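Extracellular invertase (Aspergillus kawachii, PDB 5XHA) probably hydrolyses terminal beta-D-fructofuranoside bonds in sucrose and related fructosides. Local coordinates at residues Asp72-Gln77 against Arg420-Ala425; Phe245-Gly250 against Ile270-Ser275. One frame throughout, in Å; residues are numbered along the deposited sequence.

Overall arrangement
Contact 2 is buried and lies in the sugar-binding part of the propeller domain; contact 1 is only partly buried and sits where that domain runs on toward the C-terminal beta-sandwich. They share no strand or helix, their centres are about 30 Å apart on opposite sides of the chain's centre, and both strands of contact 2 fall between the two segments of contact 1 in sequence. Their chemistry differs accordingly. In contact 2 two neighbouring strands are zipped by backbone hydrogen bonds and bring two glutamates together beside bound fructose. In contact 1 a loop meets a short helix through one hydroxyl bond, a bridging water and modest apolar packing.

Contact 1 of 2, residues Asp72-Gln77 against Arg420-Ala425; sequences DLATYQ and RETKAA. With FRU (beta-D-fructofuranose), chain E.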
ATOM      1  N   ASP A  72      -6.432 -27.636  27.763  1.00 36.76           N
ATOM      2  CA  ASP A  72      -7.287 -27.618  28.943  1.00 36.96           C
ATOM      3  C   ASP A  72      -7.743 -26.220  29.395  1.00 35.79           C
ATOM      4  O   ASP A  72      -8.579 -26.119  30.279  1.00 37.25           O
ATOM      5  CB  ASP A  72      -6.570 -28.344  30.096  1.00 38.45           C
ATOM      6  CG  ASP A  72      -5.209 -27.757  30.405  1.00 40.02           C
ATOM      7  OD1 ASP A  72      -4.900 -26.652  29.902  1.00 38.41           O
ATOM      8  OD2 ASP A  72      -4.435 -28.387  31.165  1.00 41.54           O
ATOM      9  N   LEU A  73      -7.218 -25.160  28.781  1.00 35.55           N
ATOM     10  CA  LEU A  73      -7.395 -23.769  29.257  1.00 33.47           C
ATOM     11  C   LEU A  73      -6.930 -23.577  30.711  1.00 33.28           C
ATOM     12  O   LEU A  73      -7.509 -22.795  31.467  1.00 35.18           O
ATOM     13  CB  LEU A  73      -8.832 -23.272  29.056  1.00 33.39           C
ATOM     14  CG  LEU A  73      -8.970 -21.743  28.920  1.00 35.38           C
ATOM     15  CD1 LEU A  73      -8.327 -21.237  27.636  1.00 35.69           C
ATOM     16  CD2 LEU A  73     -10.416 -21.289  28.971  1.00 34.68           C
ATOM     17  N   ALA A  74      -5.857 -24.288  31.059  1.00 33.40           N
ATOM     18  CA  ALA A  74      -5.162 -24.149  32.346  1.00 34.55           C
ATOM     19  C   ALA A  74      -3.643 -24.091  32.157  1.00 32.42           C
ATOM     20  O   ALA A  74      -2.971 -23.181  32.679  1.00 33.61           O
ATOM     21  CB  ALA A  74      -5.523 -25.304  33.279  1.00 33.32           C
ATOM     22  N   THR A  75      -3.113 -25.076  31.438  1.00 31.27           N
ATOM     23  CA  THR A  75      -1.680 -25.189  31.167  1.00 32.67           C
ATOM     24  C   THR A  75      -1.385 -24.983  29.670  1.00 32.01           C
ATOM     25  O   THR A  75      -2.258 -25.168  28.825  1.00 32.57           O
ATOM     26  CB  THR A  75      -1.147 -26.571  31.587  1.00 33.27           C
ATOM     27  OG1 THR A  75      -1.788 -27.582  30.795  1.00 35.32           O
ATOM     28  CG2 THR A  75      -1.427 -26.831  33.074  1.00 34.01           C
ATOM     29  N   TYR A  76      -0.137 -24.645  29.359  1.00 32.80           N
ATOM     30  CA  TYR A  76       0.261 -24.244  28.009  1.00 33.83           C
ATOM     31  C   TYR A  76       1.542 -24.939  27.569  1.00 34.98           C
ATOM     32  O   TYR A  76       2.376 -25.294  28.400  1.00 34.05           O
ATOM     33  CB  TYR A  76       0.466 -22.715  27.960  1.00 32.25           C
ATOM     34  CG  TYR A  76      -0.770 -21.970  28.402  1.00 32.41           C
ATOM     35  CD1 TYR A  76      -1.033 -21.752  29.755  1.00 32.85           C
ATOM     36  CD2 TYR A  76      -1.708 -21.520  27.472  1.00 31.92           C
ATOM     37  CE1 TYR A  76      -2.184 -21.096  30.156  1.00 32.51           C
ATOM     38  CE2 TYR A  76      -2.848 -20.855  27.870  1.00 30.92           C
ATOM     39  CZ  TYR A  76      -3.087 -20.645  29.212  1.00 30.73           C
ATOM     40  OH  TYR A  76      -4.249 -19.998  29.599  1.00 30.81           O
ATOM     41  N   GLN A  77       1.662 -25.134  26.258  1.00 34.46           N
ATOM     42  CA  GLN A  77       2.887 -25.583  25.611  1.00 37.18           C
ATOM     43  C   GLN A  77       3.342 -24.504  24.625  1.00 36.47           C
ATOM     44  O   GLN A  77       2.565 -24.079  23.761  1.00 32.16           O
ATOM     45  CB  GLN A  77       2.650 -26.873  24.812  1.00 40.65           C
ATOM     46  CG  GLN A  77       2.694 -28.157  25.625  1.00 44.75           C
ATOM     47  CD  GLN A  77       1.564 -28.243  26.625  1.00 49.81           C
ATOM     48  OE1 GLN A  77       0.416 -27.884  26.319  1.00 48.58           O
ATOM     49  NE2 GLN A  77       1.877 -28.719  27.842  1.00 52.25           N
ATOM     50  N   ARG A 420     -13.002 -21.153  34.023  1.00 34.73           N
ATOM     51  CA  ARG A 420     -13.324 -22.184  35.031  1.00 36.41           C
ATOM     52  C   ARG A 420     -12.225 -23.226  35.271  1.00 34.88           C
ATOM     53  O   ARG A 420     -11.964 -23.597  36.420  1.00 35.84           O
ATOM     54  CB  ARG A 420     -14.643 -22.864  34.711  1.00 35.66           C
ATOM     55  CG  ARG A 420     -14.601 -23.759  33.484  1.00 36.95           C
ATOM     56  CD  ARG A 420     -16.017 -24.072  33.050  1.00 37.68           C
ATOM     57  NE  ARG A 420     -16.712 -22.856  32.647  1.00 38.39           N
ATOM     58  CZ  ARG A 420     -17.987 -22.810  32.283  1.00 37.39           C
ATOM     59  NH1 ARG A 420     -18.720 -23.916  32.271  1.00 36.23           N
ATOM     60  NH2 ARG A 420     -18.521 -21.656  31.920  1.00 37.42           N
ATOM     61  N   GLU A 421     -11.560 -23.670  34.214  1.00 34.29           N
ATOM     62  CA  GLU A 421     -10.500 -24.663  34.358  1.00 33.47           C
ATOM     63  C   GLU A 421      -9.269 -24.060  35.045  1.00 34.87           C
ATOM     64  O   GLU A 421      -8.596 -24.730  35.848  1.00 33.86           O
ATOM     65  CB  GLU A 421     -10.100 -25.241  33.008  1.00 34.95           C
ATOM     66  CG  GLU A 421     -11.247 -25.862  32.212  1.00 35.60           C
ATOM     67  CD  GLU A 421     -11.888 -24.920  31.188  1.00 35.79           C
ATOM     68  OE1 GLU A 421     -11.927 -23.674  31.390  1.00 35.41           O
ATOM     69  OE2 GLU A 421     -12.395 -25.440  30.177  1.00 33.87           O
ATOM     70  N   THR A 422      -8.957 -22.807  34.722  1.00 33.23           N
ATOM     71  CA  THR A 422      -7.843 -22.121  35.364  1.00 33.44           C
ATOM     72  C   THR A 422      -8.129 -21.919  36.861  1.00 34.18           C
ATOM     73  O   THR A 422      -7.236 -22.111  37.702  1.00 34.15           O
ATOM     74  CB  THR A 422      -7.506 -20.786  34.663  1.00 33.41           C
ATOM     75  OG1 THR A 422      -6.868 -21.065  33.417  1.00 31.71           O
ATOM     76  CG2 THR A 422      -6.565 -19.908  35.509  1.00 33.13           C
ATOM     77  N   LYS A 423      -9.362 -21.543  37.187  1.00 34.28           N
ATOM     78  CA  LYS A 423      -9.771 -21.361  38.587  1.00 36.87           C
ATOM     79  C   LYS A 423      -9.596 -22.641  39.410  1.00 37.44           C
ATOM     80  O   LYS A 423      -9.016 -22.601  40.497  1.00 35.85           O
ATOM     81  CB  LYS A 423     -11.221 -20.895  38.671  1.00 39.43           C
ATOM     82  CG  LYS A 423     -11.713 -20.650  40.091  1.00 41.37           C
ATOM     83  CD  LYS A 423     -11.055 -19.420  40.686  1.00 44.87           C
ATOM     84  CE  LYS A 423     -11.276 -19.308  42.192  1.00 47.37           C
ATOM     85  NZ  LYS A 423     -12.720 -19.255  42.542  1.00 47.21           N
ATOM     86  N   ALA A 424     -10.063 -23.770  38.872  1.00 35.94           N
ATOM     87  CA  ALA A 424      -9.929 -25.062  39.554  1.00 37.87           C
ATOM     88  C   ALA A 424      -8.459 -25.396  39.753  1.00 37.48           C
ATOM     89  O   ALA A 424      -8.068 -25.843  40.815  1.00 36.77           O
ATOM     90  CB  ALA A 424     -10.635 -26.172  38.771  1.00 38.99           C
ATOM     91  N   ALA A 425      -7.631 -25.142  38.738  1.00 36.40           N
ATOM     92  CA  ALA A 425      -6.208 -25.405  38.859  1.00 33.75           C
ATOM     93  C   ALA A 425      -5.510 -24.486  39.892  1.00 34.72           C
ATOM     94  O   ALA A 425      -4.605 -24.931  40.607  1.00 33.94           O
ATOM     95  CB  ALA A 425      -5.539 -25.316  37.501  1.00 35.81           C
TER
HETATM   96  C1  FRU E 705     -15.691 -16.941  43.575  1.00 78.02           C
HETATM   97  C2  FRU E 705     -15.805 -16.610  42.078  1.00 72.72           C
HETATM   98  C3  FRU E 705     -14.511 -16.795  41.259  1.00 66.16           C
HETATM   99  C4  FRU E 705     -14.561 -15.609  40.310  1.00 68.47           C
HETATM  100  C5  FRU E 705     -15.132 -14.530  41.224  1.00 64.91           C
HETATM  101  C6  FRU E 705     -15.801 -13.385  40.459  1.00 61.19           C
HETATM  102  O1  FRU E 705     -15.676 -18.351  43.838  1.00 82.84           O
HETATM  103  O2  FRU E 705     -16.879 -17.342  41.448  1.00 65.89           O
HETATM  104  O3  FRU E 705     -14.443 -18.031  40.527  1.00 59.30           O
HETATM  105  O4  FRU E 705     -13.309 -15.254  39.699  1.00 58.49           O
HETATM  106  O5  FRU E 705     -16.086 -15.207  42.052  1.00 67.69           O
HETATM  107  O6  FRU E 705     -15.579 -12.111  41.116  1.00 49.13           O
HETATM  108  O   HOH W   1      -4.481 -20.625  32.250  1.00 31.82           O
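Thr-422 makes the direct hydrogen bond of this contact, its OG1 donating to Leu-73 O over 2.7 Å. The hydroxyl comes in at a C=O...O angle of 138°, tilted from the carbonyl plane. With chi1 at -73°, OG1 lies anti to its own carbonyl carbon, where it reaches Leu-73 O. Water 1 adds an indirect link: it donates to Thr-422 OG1 and to Ala-74 O, and is hydrogen-bonded to Tyr-76 OH. Ala-74 O is also bonded to Tyr-597 OH, and Tyr-76 OH to Tyr-345 OH.

The loop joins strands 65-70 and 77-78 of the family 32 propeller, while helix 420-426 lies on the way from the propeller strand 408-418 to the first sandwich strand, 430-439. An Asx turn shapes the loop. Asp-72 OD1 accepts from Ala-74 N and Thr-75 N, both at 2.8 Å and both from the same face of the carboxylate; OD2 takes the Thr-75 hydroxyl. With three bonds the carboxylate is held against rotation.

Packing supplies the rest. Glu-421 lays its aliphatic part on the loop backbone, CB lying 3.2 Å from Asp-72 O, and then bends at chi2 (95°), which carries OE1 obliquely across Leu-73, 3.7 Å from CD2. The polar end is occupied by partners beyond the loop: OE1 forms a salt bridge with Arg-341 and OE2 a hydrogen bond with Ser-336. Further along the helix the methyl groups of Ala-74 and Ala-425 meet, CB to CB 4.2 Å.

Lys-423 does not touch the loop; its NZ makes a weak hydrogen bond to O3 of the chain E fructofuranose, a sugar also held by Gly-557 N.

Contact 2 of 2, residues Phe245-Gly250 against Ile270-Ser275; sequences FNFETG and IGTEGS. With FRU (beta-D-fructofuranose), chain B; FRU (beta-D-fructofuranose), chain C; FRU (beta-D-fructofuranose), chain D.
The fructose-binding pocket of the propeller is lined here by two antiparallel strands, whose Glu-248 and Glu-273 meet beside the bound sugars. Their carboxylates stack nearly parallel, planes 13° apart, with Glu-248 OE2 3.2 Å from Glu-273 OE2. Asn-246 ND2 donates to the anti lone pair of Glu-273 OE2 (3.0 Å), while Thr-167 takes the amide oxygen. Glu-273 OE1 accepts from O3 of the chain B fructose (2.8 Å) and from Thr-284. Glu-248 OE2 lies 2.8 Å from O1 of that sugar, the oxygen bridging to the chain C fructose. Arg-170 forms a salt bridge with Glu-248 OE2, and Tyr-319 OH is hydrogen-bonded to Glu-248 OE1.

In the backbone that carries them, Glu-248 and Gly-271 form an antiparallel hydrogen-bonded pair, Glu-248 N to Gly-271 O 2.8 Å and Gly-271 N to Glu-248 O 2.9 Å. On the other face of the sheet, Ile-270 CD1 sits over the Phe-247 ring, 3.7 Å from its centroid, with Thr-272 CG2 oblique to it.

OE2 of Glu-248 against the bridging oxygen is consistent with the acid/base role a glutamate plays in this family.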
ATOM      1  N   PHE A 245      -8.367   9.821  23.267  1.00 30.00           N
ATOM      2  CA  PHE A 245      -7.884  10.360  22.012  1.00 30.76           C
ATOM      3  C   PHE A 245      -7.715   9.319  20.917  1.00 31.74           C
ATOM      4  O   PHE A 245      -7.509   9.672  19.759  1.00 30.74           O
ATOM      5  CB  PHE A 245      -6.573  11.074  22.276  1.00 31.01           C
ATOM      6  CG  PHE A 245      -6.720  12.295  23.141  1.00 32.50           C
ATOM      7  CD1 PHE A 245      -6.963  13.541  22.572  1.00 34.71           C
ATOM      8  CD2 PHE A 245      -6.608  12.206  24.512  1.00 33.90           C
ATOM      9  CE1 PHE A 245      -7.081  14.682  23.364  1.00 35.61           C
ATOM     10  CE2 PHE A 245      -6.737  13.338  25.310  1.00 36.27           C
ATOM     11  CZ  PHE A 245      -6.970  14.576  24.737  1.00 34.65           C
ATOM     12  N   ASN A 246      -7.802   8.034  21.263  1.00 30.44           N
ATOM     13  CA  ASN A 246      -7.633   6.988  20.250  1.00 30.90           C
ATOM     14  C   ASN A 246      -8.095   5.645  20.795  1.00 28.77           C
ATOM     15  O   ASN A 246      -7.900   5.393  21.967  1.00 30.17           O
ATOM     16  CB  ASN A 246      -6.152   6.913  19.826  1.00 30.95           C
ATOM     17  CG  ASN A 246      -5.930   6.017  18.630  1.00 32.19           C
ATOM     18  OD1 ASN A 246      -6.479   6.259  17.553  1.00 32.62           O
ATOM     19  ND2 ASN A 246      -5.116   4.970  18.810  1.00 31.46           N
ATOM     20  N   PHE A 247      -8.712   4.808  19.955  1.00 27.85           N
ATOM     21  CA  PHE A 247      -9.077   3.446  20.341  1.00 28.67           C
ATOM     22  C   PHE A 247      -8.040   2.452  19.819  1.00 28.25           C
ATOM     23  O   PHE A 247      -7.597   2.550  18.683  1.00 27.98           O
ATOM     24  CB  PHE A 247     -10.444   3.004  19.779  1.00 29.98           C
ATOM     25  CG  PHE A 247     -11.656   3.661  20.417  1.00 30.70           C
ATOM     26  CD1 PHE A 247     -11.582   4.352  21.621  1.00 32.61           C
ATOM     27  CD2 PHE A 247     -12.889   3.550  19.798  1.00 32.27           C
ATOM     28  CE1 PHE A 247     -12.705   4.937  22.167  1.00 31.97           C
ATOM     29  CE2 PHE A 247     -14.022   4.130  20.353  1.00 32.12           C
ATOM     30  CZ  PHE A 247     -13.922   4.822  21.536  1.00 32.00           C
ATOM     31  N   GLU A 248      -7.683   1.487  20.661  1.00 28.44           N
ATOM     32  CA  GLU A 248      -6.813   0.379  20.278  1.00 29.73           C
ATOM     33  C   GLU A 248      -7.492  -0.949  20.606  1.00 30.50           C
ATOM     34  O   GLU A 248      -8.428  -1.004  21.412  1.00 28.95           O
ATOM     35  CB  GLU A 248      -5.468   0.479  21.014  1.00 29.07           C
ATOM     36  CG  GLU A 248      -4.731   1.780  20.734  1.00 28.53           C
ATOM     37  CD  GLU A 248      -3.335   1.792  21.292  1.00 28.15           C
ATOM     38  OE1 GLU A 248      -3.189   1.826  22.532  1.00 28.33           O
ATOM     39  OE2 GLU A 248      -2.390   1.771  20.475  1.00 28.99           O
ATOM     40  N   THR A 249      -6.994  -2.010  19.973  1.00 29.47           N
ATOM     41  CA  THR A 249      -7.329  -3.394  20.297  1.00 28.34           C
ATOM     42  C   THR A 249      -8.812  -3.712  20.436  1.00 29.63           C
ATOM     43  O   THR A 249      -9.214  -4.488  21.317  1.00 30.03           O
ATOM     44  CB  THR A 249      -6.551  -3.895  21.546  1.00 29.22           C
ATOM     45  OG1 THR A 249      -6.975  -3.200  22.731  1.00 28.81           O
ATOM     46  CG2 THR A 249      -5.065  -3.689  21.339  1.00 27.52           C
ATOM     47  N   GLY A 250      -9.624  -3.139  19.547  1.00 29.43           N
ATOM     48  CA  GLY A 250     -11.067  -3.363  19.573  1.00 28.23           C
ATOM     49  C   GLY A 250     -11.374  -4.831  19.326  1.00 29.56           C
ATOM     50  O   GLY A 250     -10.917  -5.390  18.335  1.00 31.16           O
ATOM     51  N   ILE A 270     -12.030  -2.378  24.327  1.00 32.10           N
ATOM     52  CA  ILE A 270     -11.081  -1.462  23.702  1.00 32.08           C
ATOM     53  C   ILE A 270     -10.100  -0.967  24.731  1.00 31.18           C
ATOM     54  O   ILE A 270     -10.417  -0.884  25.918  1.00 30.29           O
ATOM     55  CB  ILE A 270     -11.743  -0.193  23.122  1.00 34.00           C
ATOM     56  CG1 ILE A 270     -12.760   0.385  24.108  1.00 35.27           C
ATOM     57  CG2 ILE A 270     -12.402  -0.474  21.786  1.00 36.15           C
ATOM     58  CD1 ILE A 270     -13.226   1.759  23.723  1.00 38.41           C
ATOM     59  N   GLY A 271      -8.907  -0.637  24.264  1.00 29.25           N
ATOM     60  CA  GLY A 271      -8.027   0.239  24.998  1.00 30.19           C
ATOM     61  C   GLY A 271      -8.305   1.654  24.530  1.00 30.06           C
ATOM     62  O   GLY A 271      -8.564   1.871  23.342  1.00 28.62           O
ATOM     63  N   THR A 272      -8.281   2.614  25.452  1.00 29.16           N
ATOM     64  CA  THR A 272      -8.296   4.029  25.054  1.00 30.48           C
ATOM     65  C   THR A 272      -7.011   4.689  25.526  1.00 29.52           C
ATOM     66  O   THR A 272      -6.541   4.418  26.630  1.00 28.31           O
ATOM     67  CB  THR A 272      -9.530   4.807  25.586  1.00 29.91           C
ATOM     68  OG1 THR A 272      -9.406   5.056  26.988  1.00 29.15           O
ATOM     69  CG2 THR A 272     -10.790   4.029  25.325  1.00 30.57           C
ATOM     70  N   GLU A 273      -6.447   5.521  24.650  1.00 31.05           N
ATOM     71  CA  GLU A 273      -5.224   6.269  24.907  1.00 30.85           C
ATOM     72  C   GLU A 273      -5.582   7.684  25.334  1.00 32.82           C
ATOM     73  O   GLU A 273      -6.102   8.482  24.528  1.00 31.99           O
ATOM     74  CB  GLU A 273      -4.365   6.330  23.649  1.00 30.53           C
ATOM     75  CG  GLU A 273      -3.940   4.977  23.120  1.00 31.88           C
ATOM     76  CD  GLU A 273      -2.801   5.098  22.132  1.00 32.14           C
ATOM     77  OE1 GLU A 273      -1.669   5.413  22.581  1.00 28.63           O
ATOM     78  OE2 GLU A 273      -3.054   4.911  20.922  1.00 29.25           O
ATOM     79  N   GLY A 274      -5.298   7.978  26.600  1.00 33.89           N
ATOM     80  CA  GLY A 274      -5.623   9.250  27.219  1.00 34.59           C
ATOM     81  C   GLY A 274      -4.402  10.093  27.532  1.00 37.53           C
ATOM     82  O   GLY A 274      -3.257   9.644  27.395  1.00 33.95           O
ATOM     83  N   SER A 275      -4.670  11.320  27.970  1.00 38.14           N
ATOM     84  CA  SER A 275      -3.642  12.321  28.211  1.00 42.37           C
ATOM     85  C   SER A 275      -4.235  13.463  29.027  1.00 46.19           C
ATOM     86  O   SER A 275      -5.417  13.767  28.895  1.00 40.88           O
ATOM     87  CB  SER A 275      -3.165  12.866  26.870  1.00 45.86           C
ATOM     88  OG  SER A 275      -2.261  13.936  27.020  1.00 48.09           O
TER
HETATM   89  C1  FRU B   1       0.423   0.783  21.514  1.00 55.35           C
HETATM   90  C2  FRU B   1       1.395   1.865  20.993  1.00 59.91           C
HETATM   91  C3  FRU B   1       0.800   3.283  20.842  1.00 57.93           C
HETATM   92  C4  FRU B   1       1.685   3.908  19.772  1.00 55.97           C
HETATM   93  C5  FRU B   1       2.334   2.720  19.043  1.00 60.09           C
HETATM   94  C6  FRU B   1       3.860   2.720  19.136  1.00 60.75           C
HETATM   95  O1  FRU B   1      -0.182  -0.027  20.486  1.00 48.00           O
HETATM   96  O2  FRU B   1       2.505   1.935  21.904  1.00 68.67           O
HETATM   97  O3  FRU B   1       0.780   4.120  22.025  1.00 47.40           O
HETATM   98  O4  FRU B   1       0.921   4.758  18.918  1.00 45.45           O
HETATM   99  O5  FRU B   1       1.877   1.523  19.680  1.00 61.46           O
HETATM  100  O6  FRU B   1       4.375   2.729  17.818  1.00 58.01           O
HETATM  101  C1  FRU C   2      -1.462  -1.345  22.214  1.00 46.26           C
HETATM  102  C2  FRU C   2      -0.683  -1.343  20.865  1.00 47.46           C
HETATM  103  C3  FRU C   2      -1.555  -1.908  19.728  1.00 41.75           C
HETATM  104  C4  FRU C   2      -0.491  -2.359  18.727  1.00 42.87           C
HETATM  105  C5  FRU C   2       0.640  -2.852  19.620  1.00 44.21           C
HETATM  106  C6  FRU C   2       2.031  -2.484  19.104  1.00 45.00           C
HETATM  107  O1  FRU C   2      -0.593  -1.482  23.357  1.00 41.54           O
HETATM  108  O3  FRU C   2      -2.510  -0.971  19.213  1.00 34.12           O
HETATM  109  O4  FRU C   2      -0.922  -3.403  17.854  1.00 42.69           O
HETATM  110  O5  FRU C   2       0.424  -2.269  20.919  1.00 48.12           O
HETATM  111  O6  FRU C   2       3.038  -2.755  20.099  1.00 43.41           O
HETATM  112  C1  FRU D 704      -6.016  17.137  16.904  1.00 88.56           C
HETATM  113  C2  FRU D 704      -6.172  16.463  18.251  1.00 90.97           C
HETATM  114  C3  FRU D 704      -4.819  15.875  18.650  1.00 89.52           C
HETATM  115  C4  FRU D 704      -5.012  14.382  18.484  1.00 88.62           C
HETATM  116  C5  FRU D 704      -6.427  14.147  17.946  1.00 89.01           C
HETATM  117  C6  FRU D 704      -7.207  13.028  18.661  1.00 85.82           C
HETATM  118  O1  FRU D 704      -5.509  16.201  15.939  1.00 77.52           O
HETATM  119  O2  FRU D 704      -6.678  17.392  19.222  1.00 89.19           O
HETATM  120  O3  FRU D 704      -4.410  16.210  19.979  1.00 84.21           O
HETATM  121  O4  FRU D 704      -4.008  13.910  17.580  1.00 92.22           O
HETATM  122  O5  FRU D 704      -7.114  15.397  18.072  1.00 88.93           O
HETATM  123  O6  FRU D 704      -8.533  12.845  18.116  1.00 81.23           O
HETATM  124  O   HOH W   2      -0.863   2.458  23.755  1.00 32.98           O